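Local coordinates for arginine decarboxylase, A207R protein (Paramecium bursaria Chlorella virus 1, PDB 2NVA), which catalyses the pyridoxal-phosphate-dependent decarboxylation of arginine to agmatine, at residues I173-G178 / K192-A197; L211-G216 / D236-F241. All coordinates share one frame; numbering follows the deposited sequence.

Contact 1 of 2, residues I173-G178 / K192-A197. With PL2 ((4-{[(4-{[amino(imino)methyl]amino}butyl)amino]methyl}-5-hydroxy-6-methylpyridin-3-yl)methyl dihydrogen phosphate), chain I.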
# COMPACT_ATOMS: atom_id res chain seq x y z
N ILE A 173 -15.05 -24.62 15.12
CA ILE A 173 -15.73 -23.49 14.49
C ILE A 173 -14.96 -22.23 14.84
O ILE A 173 -14.53 -22.07 15.99
CB ILE A 173 -17.22 -23.34 14.98
CG1 ILE A 173 -18.01 -24.64 14.81
CG2 ILE A 173 -17.92 -22.15 14.31
CD1 ILE A 173 -18.22 -25.12 13.36
N SER A 174 -14.78 -21.36 13.86
CA SER A 174 -14.16 -20.05 14.09
C SER A 174 -15.03 -18.92 13.54
O SER A 174 -15.96 -19.15 12.76
CB SER A 174 -12.78 -20.00 13.44
OG SER A 174 -12.89 -19.90 12.03
N PHE A 175 -14.70 -17.71 13.94
CA PHE A 175 -15.31 -16.52 13.37
C PHE A 175 -14.30 -15.40 13.54
O PHE A 175 -13.37 -15.51 14.35
CB PHE A 175 -16.63 -16.17 14.08
CG PHE A 175 -16.48 -15.92 15.58
CD1 PHE A 175 -16.11 -14.67 16.06
CD2 PHE A 175 -16.73 -16.94 16.50
CE1 PHE A 175 -15.97 -14.43 17.44
CE2 PHE A 175 -16.61 -16.71 17.89
CZ PHE A 175 -16.23 -15.45 18.35
N HIS A 176 -14.48 -14.33 12.78
CA HIS A 176 -13.78 -13.09 13.06
C HIS A 176 -14.80 -11.98 12.92
O HIS A 176 -15.38 -11.80 11.84
CB HIS A 176 -12.61 -12.88 12.10
CG HIS A 176 -11.60 -11.89 12.60
ND1 HIS A 176 -11.97 -10.71 13.20
CD2 HIS A 176 -10.25 -11.91 12.60
CE1 HIS A 176 -10.88 -10.03 13.53
NE2 HIS A 176 -9.82 -10.73 13.17
N VAL A 177 -15.07 -11.27 14.01
CA VAL A 177 -16.10 -10.23 13.99
C VAL A 177 -15.68 -9.02 13.16
O VAL A 177 -16.53 -8.21 12.76
CB VAL A 177 -16.50 -9.77 15.42
CG1 VAL A 177 -16.99 -10.95 16.22
CG2 VAL A 177 -15.33 -9.06 16.12
N GLY A 178 -14.39 -8.89 12.90
CA GLY A 178 -13.86 -7.71 12.22
C GLY A 178 -12.64 -7.21 12.95
O GLY A 178 -12.51 -7.39 14.17
N LYS A 192 -22.34 -17.59 20.60
CA LYS A 192 -23.63 -18.29 20.60
C LYS A 192 -23.87 -18.97 19.24
O LYS A 192 -24.26 -20.14 19.20
CB LYS A 192 -24.77 -17.31 20.93
CG LYS A 192 -26.15 -17.98 20.98
CD LYS A 192 -27.26 -16.97 21.27
CE LYS A 192 -28.60 -17.72 21.43
NZ LYS A 192 -29.68 -16.76 21.86
N SER A 193 -23.64 -18.24 18.15
CA SER A 193 -23.82 -18.81 16.81
C SER A 193 -22.85 -19.96 16.57
O SER A 193 -23.17 -20.91 15.85
CB SER A 193 -23.60 -17.73 15.73
OG SER A 193 -24.60 -16.73 15.82
N SER A 194 -21.66 -19.86 17.15
CA SER A 194 -20.64 -20.89 17.01
C SER A 194 -21.07 -22.18 17.71
O SER A 194 -20.80 -23.28 17.21
CB SER A 194 -19.31 -20.40 17.58
OG SER A 194 -18.79 -19.33 16.80
N LYS A 195 -21.71 -22.05 18.88
CA LYS A 195 -22.25 -23.22 19.58
C LYS A 195 -23.31 -23.91 18.73
O LYS A 195 -23.39 -25.14 18.69
CB LYS A 195 -22.81 -22.83 20.95
CG LYS A 195 -23.42 -24.00 21.77
CD LYS A 195 -22.43 -25.15 21.96
CE LYS A 195 -23.07 -26.31 22.75
NZ LYS A 195 -23.27 -25.97 24.20
N GLU A 196 -24.13 -23.12 18.05
CA GLU A 196 -25.15 -23.67 17.17
C GLU A 196 -24.51 -24.41 16.00
O GLU A 196 -25.01 -25.46 15.59
CB GLU A 196 -26.09 -22.57 16.66
CG GLU A 196 -26.94 -21.96 17.79
CD GLU A 196 -27.66 -20.68 17.39
OE1 GLU A 196 -27.41 -20.14 16.28
OE2 GLU A 196 -28.49 -20.19 18.21
N ALA A 197 -23.43 -23.86 15.46
CA ALA A 197 -22.69 -24.56 14.40
C ALA A 197 -21.98 -25.83 14.92
O ALA A 197 -21.92 -26.85 14.23
CB ALA A 197 -21.68 -23.60 13.74
N1 PL2 I . -7.21 -13.77 12.28
C2 PL2 I . -7.60 -13.62 11.00
C2A PL2 I . -8.04 -14.85 10.18
C3 PL2 I . -7.59 -12.34 10.44
O3 PL2 I . -8.00 -12.22 9.15
C4 PL2 I . -7.20 -11.21 11.18
C4A PL2 I . -7.16 -9.77 10.59
C5 PL2 I . -6.81 -11.44 12.52
C6 PL2 I . -6.83 -12.73 13.03
P PL2 I . -6.67 -8.24 14.75
N PL2 I . -8.13 -9.58 9.49
CA PL2 I . -7.60 -8.68 8.45
CG PL2 I . -6.76 -6.35 7.94
OP2 PL2 I . -7.68 -6.99 14.72
OP3 PL2 I . -5.20 -7.65 14.40
OP1 PL2 I . -6.70 -8.94 16.07
OP4 PL2 I . -7.16 -9.15 13.52
C5M PL2 I . -6.36 -10.28 13.42
CB PL2 I . -7.21 -7.31 9.04
CD PL2 I . -6.39 -4.97 8.52
NE PL2 I . -5.88 -4.16 7.39
CZ PL2 I . -5.20 -3.01 7.48
NH2 PL2 I . -4.78 -2.40 6.34
NH1 PL2 I . -4.93 -2.47 8.67

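Contact 2 of 2, residues L211-G216 / D236-F241. With PL2 ((4-{[(4-{[amino(imino)methyl]amino}butyl)amino]methyl}-5-hydroxy-6-methylpyridin-3-yl)methyl dihydrogen phosphate), chain I.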
# COMPACT_ATOMS: atom_id res chain seq x y z
N LEU A 211 -13.13 -24.09 19.78
CA LEU A 211 -13.77 -22.83 19.46
C LEU A 211 -12.65 -21.84 19.19
O LEU A 211 -11.72 -21.73 19.98
CB LEU A 211 -14.64 -22.33 20.61
CG LEU A 211 -15.14 -20.88 20.51
CD1 LEU A 211 -16.16 -20.74 19.36
CD2 LEU A 211 -15.73 -20.38 21.83
N ASP A 212 -12.72 -21.15 18.06
CA ASP A 212 -11.71 -20.17 17.70
C ASP A 212 -12.42 -18.82 17.61
O ASP A 212 -13.23 -18.61 16.71
CB ASP A 212 -11.08 -20.57 16.36
CG ASP A 212 -10.04 -19.58 15.85
OD1 ASP A 212 -9.89 -18.45 16.39
OD2 ASP A 212 -9.37 -19.95 14.85
N ILE A 213 -12.13 -17.91 18.55
CA ILE A 213 -12.87 -16.64 18.59
C ILE A 213 -12.24 -15.54 17.73
O ILE A 213 -12.66 -14.38 17.80
CB ILE A 213 -13.08 -16.13 20.04
CG1 ILE A 213 -11.72 -15.87 20.70
CG2 ILE A 213 -13.95 -17.11 20.86
CD1 ILE A 213 -11.80 -14.97 21.97
N GLY A 214 -11.24 -15.90 16.92
CA GLY A 214 -10.66 -14.96 15.95
C GLY A 214 -9.92 -13.80 16.59
O GLY A 214 -9.41 -13.94 17.70
N GLY A 215 -9.87 -12.65 15.90
CA GLY A 215 -9.13 -11.48 16.40
C GLY A 215 -10.00 -10.26 16.68
O GLY A 215 -11.19 -10.39 17.01
N GLY A 216 -9.41 -9.08 16.55
CA GLY A 216 -10.16 -7.83 16.63
C GLY A 216 -9.97 -7.02 17.89
O GLY A 216 -10.21 -5.81 17.89
N ASP A 236 -17.88 -14.59 29.75
CA ASP A 236 -19.28 -14.91 30.07
C ASP A 236 -19.90 -15.76 28.98
O ASP A 236 -20.60 -16.73 29.25
CB ASP A 236 -20.13 -13.64 30.24
CG ASP A 236 -19.81 -12.89 31.51
OD1 ASP A 236 -19.31 -13.51 32.49
OD2 ASP A 236 -20.09 -11.65 31.56
N ALA A 237 -19.62 -15.42 27.73
CA ALA A 237 -20.13 -16.18 26.59
C ALA A 237 -19.51 -17.58 26.54
O ALA A 237 -20.21 -18.55 26.23
CB ALA A 237 -19.90 -15.43 25.28
N ILE A 238 -18.22 -17.69 26.86
CA ILE A 238 -17.53 -18.99 26.91
C ILE A 238 -18.22 -19.86 27.97
O ILE A 238 -18.54 -21.02 27.71
CB ILE A 238 -15.98 -18.87 27.21
CG1 ILE A 238 -15.22 -18.06 26.15
CG2 ILE A 238 -15.33 -20.28 27.36
CD1 ILE A 238 -15.81 -18.22 24.73
N LYS A 239 -18.47 -19.27 29.15
CA LYS A 239 -19.16 -19.97 30.23
C LYS A 239 -20.59 -20.40 29.86
O LYS A 239 -21.03 -21.49 30.21
CB LYS A 239 -19.19 -19.10 31.49
CG LYS A 239 -19.55 -19.86 32.77
CD LYS A 239 -19.59 -18.94 33.97
CE LYS A 239 -21.00 -18.37 34.20
NZ LYS A 239 -21.36 -17.34 33.16
N ASP A 240 -21.31 -19.53 29.14
CA ASP A 240 -22.72 -19.79 28.82
C ASP A 240 -22.89 -20.87 27.76
O ASP A 240 -23.86 -21.65 27.81
CB ASP A 240 -23.42 -18.52 28.34
CG ASP A 240 -23.66 -17.52 29.44
OD1 ASP A 240 -23.45 -17.87 30.64
OD2 ASP A 240 -24.09 -16.39 29.13
N PHE A 241 -21.95 -20.92 26.80
CA PHE A 241 -22.11 -21.80 25.64
C PHE A 241 -21.09 -22.92 25.50
O PHE A 241 -21.38 -23.93 24.86
CB PHE A 241 -22.15 -20.98 24.34
CG PHE A 241 -23.22 -19.94 24.35
CD1 PHE A 241 -24.57 -20.30 24.25
CD2 PHE A 241 -22.89 -18.59 24.50
CE1 PHE A 241 -25.56 -19.34 24.28
CE2 PHE A 241 -23.88 -17.62 24.51
CZ PHE A 241 -25.22 -17.99 24.41
N1 PL2 I . -7.21 -13.77 12.28
C2 PL2 I . -7.60 -13.62 11.00
C2A PL2 I . -8.04 -14.85 10.18
C3 PL2 I . -7.59 -12.34 10.44
O3 PL2 I . -8.00 -12.22 9.15
C4 PL2 I . -7.20 -11.21 11.18
C4A PL2 I . -7.16 -9.77 10.59
C5 PL2 I . -6.81 -11.44 12.52
C6 PL2 I . -6.83 -12.73 13.03
P PL2 I . -6.67 -8.24 14.75
N PL2 I . -8.13 -9.58 9.49
CA PL2 I . -7.60 -8.68 8.45
CG PL2 I . -6.76 -6.35 7.94
OP2 PL2 I . -7.68 -6.99 14.72
OP3 PL2 I . -5.20 -7.65 14.40
OP1 PL2 I . -6.70 -8.94 16.07
OP4 PL2 I . -7.16 -9.15 13.52
C5M PL2 I . -6.36 -10.28 13.42
CB PL2 I . -7.21 -7.31 9.04
CD PL2 I . -6.39 -4.97 8.52
NE PL2 I . -5.88 -4.16 7.39
CZ PL2 I . -5.20 -3.01 7.48
NH2 PL2 I . -4.78 -2.40 6.34
NH1 PL2 I . -4.93 -2.47 8.67

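Contact 1 of 2, residues I173-G178 / K192-A197
Phe175 meets Ser194 at its ring edge: OG lies near the ring plane, 3.2 Å from CD2, so the hydroxyl oxygen faces C-H groups and not the pi cloud. The second flat group, His176, turns its own edge to the pyridine ring of PL2, the cofactor-agmatine adduct, with CD2 3.4 Å from C4 of PL2, and the imidazole stands nearly upright on that ring's face. At that edge NE2 donates to the phosphate ester oxygen OP4 (3.1 Å, 159°). ND1 accepts from Gly178 N, which sits 21° out of the ring plane; the two bonds together fix the ring's rotation. Strand 170-174 and helix 184-204 belong to a beta-alpha-beta unit of the TIM barrel, where cofactor-binding residues follow the C-terminal ends of strands. Earlier on the strand, Ile173 reaches outward to the helix, its CD1 3.8 Å from Ala197 CB, while CG2 packs beside Ser194. Small residues suit this helix face, letting it come close to the strand. Ser194 OG lies beside its own backbone N (chi1 -66°), the position from which it hydrogen-bonds Ala190 O one helical turn earlier, satisfying a buried hydroxyl within apolar surroundings.

Contact 2 of 2, residues L211-G216 / D236-F241
Leu211, in strand 210-212, and Ile238, on helix 229-241, are the closest pair of the two backbones, yet their CA atoms stand 9.2 Å apart, so between these two segments the gap is bridged by branched aliphatic side chains. Leu211 sends CD2 to within 3.6 Å of Ile238 CD1, methyl against methyl, the two chains crossing at a slant. The CB of Ile238 does not aim at the strand; it is the outer end of the side chain that closes the distance, with chi2 at -33°, away from a staggered value, carrying CD1 inward. The same methyl lies more loosely beside Ile213 CG2, at 4.4 Å. Such purely apolar residues suit the buried layer between the barrel strands and the outer helices.

Past the strand the chain changes character. Asp212 carries its carboxylate forward along the chain, and OD1 accepts from Gly214 N (2.9 Å) on its anti side, 33° out of the carboxylate plane: an Asx turn that starts the glycine-rich segment. Gly214 takes a positive phi of 67°, easy for glycine. At Gly215, OP1 of PL2 occupies the room a side chain would need, lying 3.5 Å from Gly215 CA. Gly216 N then donates to OP1 (2.8 Å) in an almost straight bond, a backbone N-H grip on the phosphate; the backbone N atoms of Gly254 and Arg255 also hydrogen-bond PL2.

Around this pair, strand 210-212 is bonded on one flank to strand 170-174 and on the other to strand 248-251, whose Ile249 touches both Leu211 and Ile238, while Ile191 of helix 184-204 packs against Ile238 from the neighbouring helix.

Read from the N terminus, strand 170-174 leads past His176 into helix 184-204, and contact 1 closes there as the helix folds back onto the strand. The chain next enters strand 210-212, and contact 2 closes a second loop when helix 229-241 returns to it. The loops follow in series and neither nest nor cross. They are joined laterally: Ile173 O and Asp212 N pair the adjacent strands at 2.9 Å, and Lys195 NZ probably hydrogen-bonds Phe241 O, linking the two outer helices. At the cofactor end the segments that follow both strands reach the same PL2 molecule, so two adjacent strands of the barrel deliver neighbouring parts of one binding site.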